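Local coordinates for protein dihydroorotate dehydrogenase (PDB 6UY4) that probably catalyses the oxidation of (S)-dihydroorotate to orotate by a quinone, with flavin mononucleotide as cofactor, in the de novo synthesis of UMP, at residues L52-A57 / A90-D95; P71-K76 / K367-I372; D178-Y183 / L218-S223; D253-A258 / A320-A325. All coordinates share one frame; numbering follows the deposited sequence.

Interaction 1: L52-A57 / A90-D95; sequences LSVYLA and AGFDKD. With FMN (flavin mononucleotide), chain G; QLA (2-[(4-fluorophenyl)amino]-3-hydroxynaphthalene-1,4-dione), chain B.
Val54 and Phe92 meet as their side chains slide past each other in opposite directions, the methyl CG2 of Val54 lying 4.1 Å from Phe92 CE1, obliquely to the ring. With CG held anti to the backbone N (chi1 -166°), the ring of Phe92 swings from its loop to the helical segment 52-57. Its CZ lies 3.8 Å from Ser53 OG, while on another part of the ring CE2 stands 3.3 Å from QLA O1. His50 and Phe357 add edge-to-face contacts to this ring, so an aromatic residue suits the place. Ser53 turns its hydroxyl to O2 of the inhibitor, with the carbonyls of Ala49 and His50 also close to it. One residue before Phe92, Gly91 packs its CA against FMN N5, and its positive phi suits glycine. Ala90 O accepts a hydrogen bond from FMN O2'. The contact thus joins a wall of the inhibitor pocket, apolar but for the Ser53 hydroxyl, to the flavin site, consistent with a quinone path in class 2 enzymes.

Interaction 2: P71-K76 / K367-I372; sequences PQLKCK and KVAREI
Leu73 meets the helical segment 367-372 with both of its methyls, and the side-chain contacts are apolar. CD2 reaches Ile372 CG2 at 3.8 Å, the two branched side chains crossing at a slant. CD1 lies 4.2 Å from Ala369 CB, one helical turn earlier. Leucine suits the place because its forked end serves both helix residues, and alanine because its short side chain lets the leucine approach the helix backbone. In Ile372, CG2 is the branch anti to the backbone N, and it is this methyl that faces Leu73. The approach to backbone comes from the same fork: Leu73 CD1 is 3.4 Å from Ala369 O, a van der Waals neighbour of the helix carbonyl. The contact sets the approach to strand 75-77 against helix 364-376, which also packs on Ile86 of strand 86-88 through Ala369 and on Ala340 of helix 337-346 through Ile372.

Interaction 3: D178-Y183 / L218-S223; sequences DPTADY and LRDLLS
This is a small, buried helix-to-helix contact on the outside of the barrel, where Thr180 and Tyr183 of helix 179-190 receive Leu221 of helix 215-230. The short helical segments run in broadly the same direction, 32° apart, with their axes 9.8 Å from each other at closest approach. Leu221 CD1 does most of the touching: it is 3.7 Å from Thr180 CB and equally 3.7 Å from Tyr183 CD2, approaching the tyrosine ring obliquely. CG anti to the backbone N (chi1 170°) carries this methyl across to the facing helix, so leucine, with its reach and branched end, suits the position. Such neighbours, each following a parallel strand, are what the alpha/beta (TIM) barrel of this family places side by side: strand 196-200 lies between the two helices in the chain. Threonine suits its place through two faces: methyl CG2 packs on Leu221 and comes within 3.9 Å of Asp220 OD2, whereas OG1 donates a 2.8 Å hydrogen bond to Asp178 OD1, met from above the carboxylate plane. Asp178 occupies the N-cap position of helix 179-190. Deeper in the fold, the side chain of Tyr183 lies about 5 Å from that of Asn200, which binds the flavin.

Interaction 4: D253-A258 / A320-A325; sequences DIVEVA and ALTKGA
Val255 packs on Leu321 and Thr322, joining two neighbouring outer helices of the TIM barrel, 248-259 and 305-321, near the C-terminal end of the second. The apolar contacts come first. Val255 directs both methyls at the partner: CG1 is 3.7 Å from Leu321 CB, and CG2 is 4.0 Å from Leu321 CD1. The side chains of Val255 and Leu321 cross at about a right angle, and both CB and CD1 of the leucine meet the valine methyls. A beta-branched residue fits here because its methyls sit close to the helix backbone and spread over the partner without a long chain. The turn 322-325 is held by hydrogen bonds of its own. Thr322 begins a type I' turn closed by a bond of 3.1 Å from Ala325 N to Thr322 O. Lys323 and Gly324 both have positive phi at its centre, a conformation that glycine readily takes. Thr322 OG1, also bonded to Val318 O of the preceding helical turn, accepts a weak bond from Gly324 N. Threonine thus serves two environments: a chi1 of 64° puts OG1 toward the backbone atoms it bonds and leaves CG2 to approach Val255 CG1 at 3.6 Å.

How the interactions relate
All four contacts rest mainly on buried residues, but only interaction 1 lies at the bound flavin and inhibitor; its centre is about 13 Å from that of the chain, against about 20 Å for each of the others. There polar ligand atoms share the site with an aromatic ring, whereas interactions 2, 3 and 4 are largely aliphatic. Interactions 3 and 4 form a continuous row on the barrel's outside: helix 215-230 serves interaction 3 and packs directly on helix 248-259 of interaction 4, Leu222 CD1 lying 3.7 Å from Val257 CG1. Interaction 2 joins segments with 290 residues between them in the chain, and both interactions 3 and 4 are nested within the loop it closes.

Interaction 1: L52-A57 / A90-D95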
loop_
_atom_site.group_PDB
_atom_site.type_symbol
_atom_site.label_atom_id
_atom_site.label_comp_id
_atom_site.label_asym_id
_atom_site.label_seq_id
_atom_site.Cartn_x
_atom_site.Cartn_y
_atom_site.Cartn_z
ATOM N N LEU A 52 10.198 -1.471 -15.704
ATOM C CA LEU A 52 10.987 -2.605 -16.170
ATOM C C LEU A 52 10.820 -3.811 -15.255
ATOM O O LEU A 52 10.691 -4.945 -15.732
ATOM C CB LEU A 52 12.458 -2.208 -16.278
ATOM C CG LEU A 52 13.360 -3.198 -17.016
ATOM C CD1 LEU A 52 12.869 -3.399 -18.442
ATOM C CD2 LEU A 52 14.804 -2.725 -17.006
ATOM N N SER A 53 10.814 -3.591 -13.938
ATOM C CA SER A 53 10.666 -4.708 -13.008
ATOM C C SER A 53 9.261 -5.295 -13.063
ATOM O O SER A 53 9.086 -6.511 -12.916
ATOM C CB SER A 53 11.008 -4.261 -11.589
ATOM O OG SER A 53 10.193 -3.176 -11.185
ATOM N N VAL A 54 8.246 -4.450 -13.262
ATOM C CA VAL A 54 6.893 -4.959 -13.468
ATOM C C VAL A 54 6.828 -5.777 -14.751
ATOM O O VAL A 54 6.167 -6.821 -14.810
ATOM C CB VAL A 54 5.879 -3.798 -13.481
ATOM C CG1 VAL A 54 4.492 -4.302 -13.847
ATOM C CG2 VAL A 54 5.851 -3.102 -12.131
ATOM N N TYR A 55 7.522 -5.317 -15.797
ATOM C CA TYR A 55 7.576 -6.070 -17.045
ATOM C C TYR A 55 8.221 -7.434 -16.837
ATOM O O TYR A 55 7.788 -8.432 -17.424
ATOM C CB TYR A 55 8.335 -5.265 -18.102
ATOM C CG TYR A 55 8.462 -5.949 -19.445
ATOM C CD1 TYR A 55 7.461 -5.834 -20.403
ATOM C CD2 TYR A 55 9.587 -6.700 -19.763
ATOM C CE1 TYR A 55 7.574 -6.453 -21.634
ATOM C CE2 TYR A 55 9.709 -7.324 -20.991
ATOM C CZ TYR A 55 8.700 -7.196 -21.923
ATOM O OH TYR A 55 8.818 -7.815 -23.146
ATOM N N LEU A 56 9.256 -7.498 -15.996
ATOM C CA LEU A 56 9.931 -8.768 -15.748
ATOM C C LEU A 56 9.059 -9.701 -14.916
ATOM O O LEU A 56 8.933 -10.892 -15.227
ATOM C CB LEU A 56 11.271 -8.525 -15.056
ATOM C CG LEU A 56 12.328 -7.772 -15.863
ATOM C CD1 LEU A 56 13.605 -7.602 -15.055
ATOM C CD2 LEU A 56 12.609 -8.492 -17.173
ATOM N N ALA A 57 8.451 -9.179 -13.850
ATOM C CA ALA A 57 7.627 -10.010 -12.980
ATOM C C ALA A 57 6.358 -10.496 -13.669
ATOM O O ALA A 57 5.780 -11.499 -13.237
ATOM C CB ALA A 57 7.271 -9.242 -11.706
ATOM N N ALA A 90 0.150 -1.385 -1.782
ATOM C CA ALA A 90 -0.408 -0.885 -3.027
ATOM C C ALA A 90 0.557 0.086 -3.699
ATOM O O ALA A 90 1.447 0.663 -3.068
ATOM C CB ALA A 90 -1.752 -0.199 -2.776
ATOM N N GLY A 91 0.371 0.259 -5.006
ATOM C CA GLY A 91 1.152 1.186 -5.791
ATOM C C GLY A 91 2.230 0.551 -6.643
ATOM O O GLY A 91 2.738 1.204 -7.560
ATOM N N PHE A 92 2.604 -0.696 -6.361
ATOM C CA PHE A 92 3.607 -1.376 -7.172
ATOM C C PHE A 92 2.958 -2.035 -8.385
ATOM O O PHE A 92 3.305 -1.730 -9.530
ATOM C CB PHE A 92 4.364 -2.406 -6.327
ATOM C CG PHE A 92 5.621 -2.908 -6.973
ATOM C CD1 PHE A 92 5.600 -4.036 -7.778
ATOM C CD2 PHE A 92 6.824 -2.248 -6.783
ATOM C CE1 PHE A 92 6.755 -4.497 -8.377
ATOM C CE2 PHE A 92 7.983 -2.706 -7.378
ATOM C CZ PHE A 92 7.948 -3.832 -8.178
ATOM N N ASP A 93 2.010 -2.938 -8.144
ATOM C CA ASP A 93 1.224 -3.540 -9.218
ATOM C C ASP A 93 -0.078 -2.751 -9.373
ATOM O O ASP A 93 -1.168 -3.189 -9.002
ATOM C CB ASP A 93 0.970 -5.013 -8.931
ATOM C CG ASP A 93 0.474 -5.763 -10.148
ATOM O OD1 ASP A 93 0.513 -5.186 -11.256
ATOM O OD2 ASP A 93 0.047 -6.927 -9.996
ATOM N N LYS A 94 0.068 -1.546 -9.931
ATOM C CA LYS A 94 -1.071 -0.644 -10.072
ATOM C C LYS A 94 -2.143 -1.219 -10.986
ATOM O O LYS A 94 -3.332 -0.936 -10.799
ATOM C CB LYS A 94 -0.609 0.711 -10.612
ATOM C CG LYS A 94 0.334 1.476 -9.703
ATOM C CD LYS A 94 0.892 2.699 -10.420
ATOM C CE LYS A 94 1.722 3.568 -9.490
ATOM N NZ LYS A 94 0.898 4.147 -8.393
ATOM N N ASP A 95 -1.751 -2.021 -11.975
ATOM C CA ASP A 95 -2.665 -2.491 -13.007
ATOM C C ASP A 95 -2.893 -3.997 -12.957
ATOM O O ASP A 95 -3.552 -4.542 -13.849
ATOM C CB ASP A 95 -2.142 -2.083 -14.385
ATOM C CG ASP A 95 -1.773 -0.613 -14.455
ATOM O OD1 ASP A 95 -2.506 0.213 -13.871
ATOM O OD2 ASP A 95 -0.746 -0.286 -15.087
HETATM N N1 FMN G . -0.469 3.671 -1.701
HETATM C C2 FMN G . -1.774 3.519 -2.129
HETATM O O2 FMN G . -2.668 3.305 -1.313
HETATM N N3 FMN G . -2.078 3.606 -3.472
HETATM C C4 FMN G . -1.080 3.847 -4.394
HETATM O O4 FMN G . -1.352 3.925 -5.592
HETATM C C4A FMN G . 0.234 4.001 -3.968
HETATM N N5 FMN G . 1.235 4.242 -4.885
HETATM C C5A FMN G . 2.539 4.390 -4.461
HETATM C C6 FMN G . 3.544 4.631 -5.392
HETATM C C7 FMN G . 4.860 4.785 -4.974
HETATM C C7M FMN G . 5.939 5.046 -5.983
HETATM C C8 FMN G . 5.172 4.697 -3.620
HETATM C C8M FMN G . 6.592 4.862 -3.165
HETATM C C9 FMN G . 4.165 4.457 -2.690
HETATM C C9A FMN G . 2.846 4.302 -3.106
HETATM N N10 FMN G . 1.840 4.059 -2.187
HETATM C C10 FMN G . 0.536 3.912 -2.616
HETATM C "C1'" FMN G . 2.142 3.963 -0.722
HETATM C "C2'" FMN G . 2.517 2.536 -0.344
HETATM O "O2'" FMN G . 1.501 1.649 -0.756
HETATM C "C3'" FMN G . 2.703 2.403 1.161
HETATM O "O3'" FMN G . 1.568 2.915 1.823
HETATM C "C4'" FMN G . 3.947 3.131 1.658
HETATM O "O4'" FMN G . 4.890 3.280 0.619
HETATM C "C5'" FMN G . 4.565 2.320 2.784
HETATM O "O5'" FMN G . 5.846 2.801 3.104
HETATM P P FMN G . 7.114 1.849 2.842
HETATM O O1P FMN G . 8.348 2.564 3.333
HETATM O O2P FMN G . 6.939 0.531 3.559
HETATM O O3P FMN G . 7.238 1.612 1.359
HETATM C C1 QLA B . 10.750 0.254 -8.625
HETATM O O1 QLA B . 9.576 -0.076 -8.602
HETATM C C2 QLA B . 11.760 -0.723 -9.133
HETATM O O2 QLA B . 11.282 -1.865 -9.608
HETATM C C3 QLA B . 13.139 -0.412 -9.077
HETATM O O3 QLA B . 14.786 1.296 -8.819
HETATM C C4 QLA B . 13.986 -2.747 -8.966
HETATM C C5 QLA B . 13.342 -3.135 -7.799
HETATM C C6 QLA B . 13.259 -4.472 -7.448
HETATM C C7 QLA B . 13.812 -5.399 -8.286
HETATM C C8 QLA B . 14.442 -5.061 -9.450
HETATM C C9 QLA B . 14.525 -3.721 -9.794
HETATM C C10 QLA B . 13.569 0.986 -8.722
HETATM C C11 QLA B . 12.554 1.936 -8.230
HETATM C C12 QLA B . 12.955 3.196 -7.804
HETATM C C13 QLA B . 12.022 4.097 -7.333
HETATM C C14 QLA B . 10.677 3.750 -7.284
HETATM C C15 QLA B . 10.267 2.503 -7.706
HETATM C C16 QLA B . 11.202 1.586 -8.178
HETATM F F1 QLA B . 13.729 -6.714 -7.946
HETATM N N1 QLA B . 14.055 -1.371 -9.326
#

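Interaction 2: P71-K76 / K367-I372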
loop_
_atom_site.group_PDB
_atom_site.type_symbol
_atom_site.label_atom_id
_atom_site.label_comp_id
_atom_site.label_asym_id
_atom_site.label_seq_id
_atom_site.Cartn_x
_atom_site.Cartn_y
_atom_site.Cartn_z
ATOM N N PRO A 71 5.850 -22.402 9.078
ATOM C CA PRO A 71 4.630 -22.910 9.728
ATOM C C PRO A 71 4.201 -22.098 10.935
ATOM O O PRO A 71 2.996 -21.978 11.193
ATOM C CB PRO A 71 5.017 -24.344 10.123
ATOM C CG PRO A 71 6.176 -24.690 9.238
ATOM C CD PRO A 71 6.923 -23.409 9.045
ATOM N N GLN A 72 5.147 -21.531 11.684
ATOM C CA GLN A 72 4.813 -20.749 12.867
ATOM C C GLN A 72 4.304 -19.352 12.536
ATOM O O GLN A 72 3.856 -18.644 13.445
ATOM C CB GLN A 72 6.032 -20.644 13.787
ATOM C CG GLN A 72 6.549 -21.982 14.292
ATOM N N LEU A 73 4.357 -18.939 11.269
ATOM C CA LEU A 73 3.933 -17.605 10.868
ATOM C C LEU A 73 2.618 -17.594 10.104
ATOM O O LEU A 73 2.129 -16.511 9.763
ATOM C CB LEU A 73 5.022 -16.934 10.023
ATOM C CG LEU A 73 6.313 -16.575 10.761
ATOM C CD1 LEU A 73 7.264 -15.825 9.841
ATOM C CD2 LEU A 73 6.008 -15.759 12.007
ATOM N N LYS A 74 2.036 -18.757 9.818
ATOM C CA LYS A 74 0.731 -18.792 9.172
ATOM C C LYS A 74 -0.317 -18.155 10.073
ATOM O O LYS A 74 -0.345 -18.387 11.285
ATOM C CB LYS A 74 0.334 -20.230 8.839
ATOM C CG LYS A 74 1.150 -20.866 7.729
ATOM C CD LYS A 74 0.658 -22.273 7.429
ATOM C CE LYS A 74 1.455 -22.907 6.303
ATOM N NZ LYS A 74 2.908 -22.964 6.622
ATOM N N CYS A 75 -1.184 -17.341 9.474
ATOM C CA CYS A 75 -2.196 -16.606 10.215
ATOM C C CYS A 75 -3.508 -16.625 9.445
ATOM O O CYS A 75 -3.565 -17.005 8.272
ATOM C CB CYS A 75 -1.749 -15.163 10.487
ATOM S SG CYS A 75 -1.103 -14.294 9.039
ATOM N N LYS A 76 -4.571 -16.205 10.128
ATOM C CA LYS A 76 -5.911 -16.129 9.553
ATOM C C LYS A 76 -6.469 -14.741 9.831
ATOM O O LYS A 76 -6.743 -14.398 10.986
ATOM C CB LYS A 76 -6.823 -17.213 10.131
ATOM C CG LYS A 76 -6.436 -18.626 9.726
ATOM C CD LYS A 76 -7.300 -19.663 10.423
ATOM C CE LYS A 76 -7.072 -19.658 11.926
ATOM N NZ LYS A 76 -7.883 -20.702 12.611
ATOM N N LYS A 367 13.098 -12.698 3.586
ATOM C CA LYS A 367 14.100 -12.251 4.548
ATOM C C LYS A 367 13.444 -11.805 5.847
ATOM O O LYS A 367 13.787 -12.290 6.931
ATOM C CB LYS A 367 14.933 -11.113 3.960
ATOM C CG LYS A 367 15.931 -10.513 4.940
ATOM C CD LYS A 367 16.293 -9.082 4.570
ATOM C CE LYS A 367 17.284 -8.491 5.560
ATOM N NZ LYS A 367 17.418 -7.016 5.408
ATOM N N VAL A 368 12.487 -10.877 5.749
ATOM C CA VAL A 368 11.796 -10.377 6.936
ATOM C C VAL A 368 11.093 -11.517 7.662
ATOM O O VAL A 368 11.082 -11.574 8.898
ATOM C CB VAL A 368 10.809 -9.261 6.547
ATOM C CG1 VAL A 368 10.125 -8.695 7.784
ATOM C CG2 VAL A 368 11.524 -8.164 5.775
ATOM N N ALA A 369 10.501 -12.443 6.904
ATOM C CA ALA A 369 9.815 -13.584 7.503
ATOM C C ALA A 369 10.778 -14.437 8.319
ATOM O O ALA A 369 10.462 -14.850 9.441
ATOM C CB ALA A 369 9.145 -14.416 6.409
ATOM N N ARG A 370 11.961 -14.715 7.761
ATOM C CA ARG A 370 12.972 -15.478 8.486
ATOM C C ARG A 370 13.330 -14.801 9.802
ATOM O O ARG A 370 13.399 -15.452 10.852
ATOM C CB ARG A 370 14.220 -15.647 7.618
ATOM C CG ARG A 370 14.035 -16.537 6.399
ATOM C CD ARG A 370 15.144 -16.303 5.385
ATOM N NE ARG A 370 16.467 -16.335 6.004
ATOM N N GLU A 371 13.555 -13.485 9.763
ATOM C CA GLU A 371 13.976 -12.766 10.961
ATOM C C GLU A 371 12.888 -12.775 12.027
ATOM O O GLU A 371 13.184 -12.889 13.222
ATOM C CB GLU A 371 14.360 -11.331 10.604
ATOM C CG GLU A 371 15.381 -11.220 9.487
ATOM C CD GLU A 371 15.848 -9.796 9.266
ATOM O OE1 GLU A 371 16.377 -9.188 10.219
ATOM O OE2 GLU A 371 15.678 -9.282 8.141
ATOM N N ILE A 372 11.625 -12.645 11.616
ATOM C CA ILE A 372 10.521 -12.700 12.572
ATOM C C ILE A 372 10.492 -14.056 13.267
ATOM O O ILE A 372 10.337 -14.146 14.490
ATOM C CB ILE A 372 9.183 -12.400 11.871
ATOM C CG1 ILE A 372 9.154 -10.963 11.348
ATOM C CG2 ILE A 372 8.019 -12.643 12.819
ATOM C CD1 ILE A 372 7.852 -10.601 10.662
#

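Interaction 3: D178-Y183 / L218-S223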
loop_
_atom_site.group_PDB
_atom_site.type_symbol
_atom_site.label_atom_id
_atom_site.label_comp_id
_atom_site.label_asym_id
_atom_site.label_seq_id
_atom_site.Cartn_x
_atom_site.Cartn_y
_atom_site.Cartn_z
ATOM N N ASP A 178 -18.432 13.258 -8.494
ATOM C CA ASP A 178 -18.684 12.730 -7.157
ATOM C C ASP A 178 -17.647 11.659 -6.843
ATOM O O ASP A 178 -17.754 10.529 -7.343
ATOM C CB ASP A 178 -20.099 12.156 -7.058
ATOM C CG ASP A 178 -20.498 11.825 -5.632
ATOM O OD1 ASP A 178 -19.721 12.140 -4.704
ATOM O OD2 ASP A 178 -21.590 11.251 -5.435
ATOM N N PRO A 179 -16.625 11.960 -6.036
ATOM C CA PRO A 179 -15.607 10.935 -5.743
ATOM C C PRO A 179 -16.163 9.723 -5.019
ATOM O O PRO A 179 -15.712 8.599 -5.269
ATOM C CB PRO A 179 -14.587 11.694 -4.881
ATOM C CG PRO A 179 -14.821 13.141 -5.188
ATOM C CD PRO A 179 -16.289 13.263 -5.441
ATOM N N THR A 180 -17.135 9.920 -4.124
ATOM C CA THR A 180 -17.733 8.786 -3.427
ATOM C C THR A 180 -18.407 7.829 -4.399
ATOM O O THR A 180 -18.432 6.617 -4.159
ATOM C CB THR A 180 -18.738 9.273 -2.383
ATOM O OG1 THR A 180 -19.872 9.849 -3.041
ATOM C CG2 THR A 180 -18.102 10.315 -1.477
ATOM N N ALA A 181 -18.955 8.349 -5.499
ATOM C CA ALA A 181 -19.526 7.479 -6.521
ATOM C C ALA A 181 -18.448 6.627 -7.181
ATOM O O ALA A 181 -18.700 5.475 -7.551
ATOM C CB ALA A 181 -20.270 8.310 -7.565
ATOM N N ASP A 182 -17.241 7.178 -7.335
ATOM C CA ASP A 182 -16.141 6.403 -7.899
ATOM C C ASP A 182 -15.738 5.265 -6.971
ATOM O O ASP A 182 -15.464 4.150 -7.432
ATOM C CB ASP A 182 -14.944 7.310 -8.178
ATOM C CG ASP A 182 -15.215 8.307 -9.286
ATOM O OD1 ASP A 182 -16.401 8.530 -9.612
ATOM O OD2 ASP A 182 -14.241 8.859 -9.838
ATOM N N TYR A 183 -15.691 5.527 -5.663
ATOM C CA TYR A 183 -15.374 4.468 -4.712
ATOM C C TYR A 183 -16.460 3.401 -4.692
ATOM O O TYR A 183 -16.162 2.205 -4.606
ATOM C CB TYR A 183 -15.171 5.056 -3.315
ATOM C CG TYR A 183 -13.964 5.960 -3.199
ATOM C CD1 TYR A 183 -12.678 5.450 -3.314
ATOM C CD2 TYR A 183 -14.109 7.322 -2.962
ATOM C CE1 TYR A 183 -11.572 6.268 -3.206
ATOM C CE2 TYR A 183 -13.007 8.150 -2.851
ATOM C CZ TYR A 183 -11.742 7.617 -2.974
ATOM O OH TYR A 183 -10.640 8.434 -2.864
ATOM N N LEU A 218 -16.766 11.665 5.314
ATOM C CA LEU A 218 -16.261 10.310 5.500
ATOM C C LEU A 218 -17.381 9.358 5.902
ATOM O O LEU A 218 -17.467 8.238 5.385
ATOM C CB LEU A 218 -15.148 10.301 6.547
ATOM C CG LEU A 218 -14.595 8.924 6.921
ATOM C CD1 LEU A 218 -14.045 8.212 5.693
ATOM C CD2 LEU A 218 -13.529 9.042 7.999
ATOM N N ARG A 219 -18.249 9.788 6.822
ATOM C CA ARG A 219 -19.388 8.961 7.208
ATOM C C ARG A 219 -20.317 8.726 6.025
ATOM O O ARG A 219 -20.851 7.624 5.853
ATOM C CB ARG A 219 -20.143 9.618 8.363
ATOM C CG ARG A 219 -21.201 8.731 8.998
ATOM C CD ARG A 219 -22.079 9.516 9.963
ATOM N NE ARG A 219 -21.303 10.197 10.996
ATOM C CZ ARG A 219 -20.992 9.664 12.174
ATOM N NH1 ARG A 219 -21.386 8.434 12.475
ATOM N NH2 ARG A 219 -20.285 10.361 13.053
ATOM N N ASP A 220 -20.522 9.754 5.200
ATOM C CA ASP A 220 -21.321 9.588 3.991
ATOM C C ASP A 220 -20.663 8.607 3.030
ATOM O O ASP A 220 -21.338 7.751 2.444
ATOM C CB ASP A 220 -21.529 10.942 3.315
ATOM C CG ASP A 220 -21.909 10.811 1.857
ATOM O OD1 ASP A 220 -23.092 10.528 1.574
ATOM O OD2 ASP A 220 -21.021 10.987 0.994
ATOM N N LEU A 221 -19.343 8.715 2.857
ATOM C CA LEU A 221 -18.631 7.808 1.965
ATOM C C LEU A 221 -18.754 6.365 2.440
ATOM O O LEU A 221 -19.092 5.469 1.659
ATOM C CB LEU A 221 -17.163 8.222 1.861
ATOM C CG LEU A 221 -16.214 7.250 1.156
ATOM C CD1 LEU A 221 -16.617 7.052 -0.296
ATOM C CD2 LEU A 221 -14.778 7.743 1.253
ATOM N N LEU A 222 -18.491 6.123 3.728
ATOM C CA LEU A 222 -18.566 4.763 4.250
ATOM C C LEU A 222 -19.985 4.215 4.198
ATOM O O LEU A 222 -20.173 3.008 4.014
ATOM C CB LEU A 222 -18.032 4.716 5.682
ATOM C CG LEU A 222 -16.544 5.022 5.853
ATOM C CD1 LEU A 222 -16.114 4.791 7.293
ATOM C CD2 LEU A 222 -15.713 4.182 4.897
ATOM N N SER A 223 -20.990 5.077 4.352
ATOM C CA SER A 223 -22.373 4.613 4.296
ATOM C C SER A 223 -22.716 4.087 2.907
ATOM O O SER A 223 -23.262 2.987 2.764
ATOM C CB SER A 223 -23.320 5.743 4.700
ATOM O OG SER A 223 -24.661 5.289 4.754
#

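Interaction 4: D253-A258 / A320-A325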
loop_
_atom_site.group_PDB
_atom_site.type_symbol
_atom_site.label_atom_id
_atom_site.label_comp_id
_atom_site.label_asym_id
_atom_site.label_seq_id
_atom_site.Cartn_x
_atom_site.Cartn_y
_atom_site.Cartn_z
ATOM N N ASP A 253 -11.582 10.871 15.107
ATOM C CA ASP A 253 -12.807 10.956 14.317
ATOM C C ASP A 253 -12.869 9.852 13.269
ATOM O O ASP A 253 -13.930 9.253 13.051
ATOM C CB ASP A 253 -12.909 12.330 13.654
ATOM C CG ASP A 253 -13.153 13.442 14.655
ATOM O OD1 ASP A 253 -13.313 13.139 15.856
ATOM O OD2 ASP A 253 -13.188 14.620 14.239
ATOM N N ILE A 254 -11.744 9.574 12.607
ATOM C CA ILE A 254 -11.711 8.504 11.613
ATOM C C ILE A 254 -12.030 7.166 12.266
ATOM O O ILE A 254 -12.815 6.370 11.736
ATOM C CB ILE A 254 -10.346 8.476 10.900
ATOM C CG1 ILE A 254 -10.130 9.765 10.107
ATOM C CG2 ILE A 254 -10.245 7.266 9.984
ATOM C CD1 ILE A 254 -8.786 9.844 9.425
ATOM N N VAL A 255 -11.439 6.904 13.434
ATOM C CA VAL A 255 -11.686 5.644 14.130
ATOM C C VAL A 255 -13.145 5.547 14.558
ATOM O O VAL A 255 -13.763 4.479 14.464
ATOM C CB VAL A 255 -10.732 5.504 15.332
ATOM C CG1 VAL A 255 -11.121 4.311 16.191
ATOM C CG2 VAL A 255 -9.294 5.373 14.851
ATOM N N GLU A 256 -13.719 6.656 15.029
ATOM C CA GLU A 256 -15.104 6.640 15.490
ATOM C C GLU A 256 -16.058 6.276 14.360
ATOM O O GLU A 256 -16.911 5.393 14.510
ATOM C CB GLU A 256 -15.474 7.997 16.088
ATOM C CG GLU A 256 -16.956 8.149 16.384
ATOM C CD GLU A 256 -17.303 9.513 16.943
ATOM O OE1 GLU A 256 -16.378 10.230 17.379
ATOM O OE2 GLU A 256 -18.500 9.867 16.942
ATOM N N VAL A 257 -15.929 6.950 13.215
ATOM C CA VAL A 257 -16.796 6.663 12.076
ATOM C C VAL A 257 -16.574 5.238 11.584
ATOM O O VAL A 257 -17.524 4.540 11.206
ATOM C CB VAL A 257 -16.565 7.695 10.957
ATOM C CG1 VAL A 257 -17.344 7.314 9.710
ATOM C CG2 VAL A 257 -16.960 9.086 11.430
ATOM N N ALA A 258 -15.320 4.780 11.591
ATOM C CA ALA A 258 -15.007 3.436 11.120
ATOM C C ALA A 258 -15.581 2.350 12.019
ATOM O O ALA A 258 -15.754 1.214 11.563
ATOM C CB ALA A 258 -13.493 3.263 11.005
ATOM N N ALA A 320 -5.026 1.518 19.847
ATOM C CA ALA A 320 -5.580 1.842 21.156
ATOM C C ALA A 320 -6.988 2.415 21.042
ATOM O O ALA A 320 -7.841 2.147 21.895
ATOM C CB ALA A 320 -4.664 2.823 21.887
ATOM N N LEU A 321 -7.249 3.201 19.994
ATOM C CA LEU A 321 -8.569 3.802 19.832
ATOM C C LEU A 321 -9.608 2.761 19.432
ATOM O O LEU A 321 -10.769 2.842 19.850
ATOM C CB LEU A 321 -8.510 4.926 18.799
ATOM C CG LEU A 321 -7.540 6.066 19.113
ATOM C CD1 LEU A 321 -7.554 7.108 18.006
ATOM C CD2 LEU A 321 -7.875 6.696 20.456
ATOM N N THR A 322 -9.215 1.778 18.620
ATOM C CA THR A 322 -10.131 0.722 18.213
ATOM C C THR A 322 -10.310 -0.351 19.277
ATOM O O THR A 322 -11.208 -1.190 19.137
ATOM C CB THR A 322 -9.646 0.059 16.921
ATOM O OG1 THR A 322 -8.393 -0.595 17.159
ATOM C CG2 THR A 322 -9.476 1.092 15.818
ATOM N N LYS A 323 -9.483 -0.346 20.325
ATOM C CA LYS A 323 -9.488 -1.389 21.352
ATOM C C LYS A 323 -9.282 -2.776 20.749
ATOM O O LYS A 323 -9.748 -3.779 21.295
ATOM C CB LYS A 323 -10.772 -1.345 22.186
ATOM C CG LYS A 323 -10.843 -0.167 23.143
ATOM C CD LYS A 323 -12.167 -0.124 23.892
ATOM C CE LYS A 323 -13.317 0.218 22.963
ATOM N NZ LYS A 323 -14.595 0.385 23.706
ATOM N N GLY A 324 -8.575 -2.842 19.621
ATOM C CA GLY A 324 -8.318 -4.107 18.963
ATOM C C GLY A 324 -9.532 -4.768 18.353
ATOM O O GLY A 324 -9.542 -5.990 18.189
ATOM N N ALA A 325 -10.558 -3.992 18.000
ATOM C CA ALA A 325 -11.794 -4.582 17.496
ATOM C C ALA A 325 -11.659 -5.050 16.051
ATOM O O ALA A 325 -12.249 -6.068 15.673
ATOM C CB ALA A 325 -12.942 -3.582 17.625
#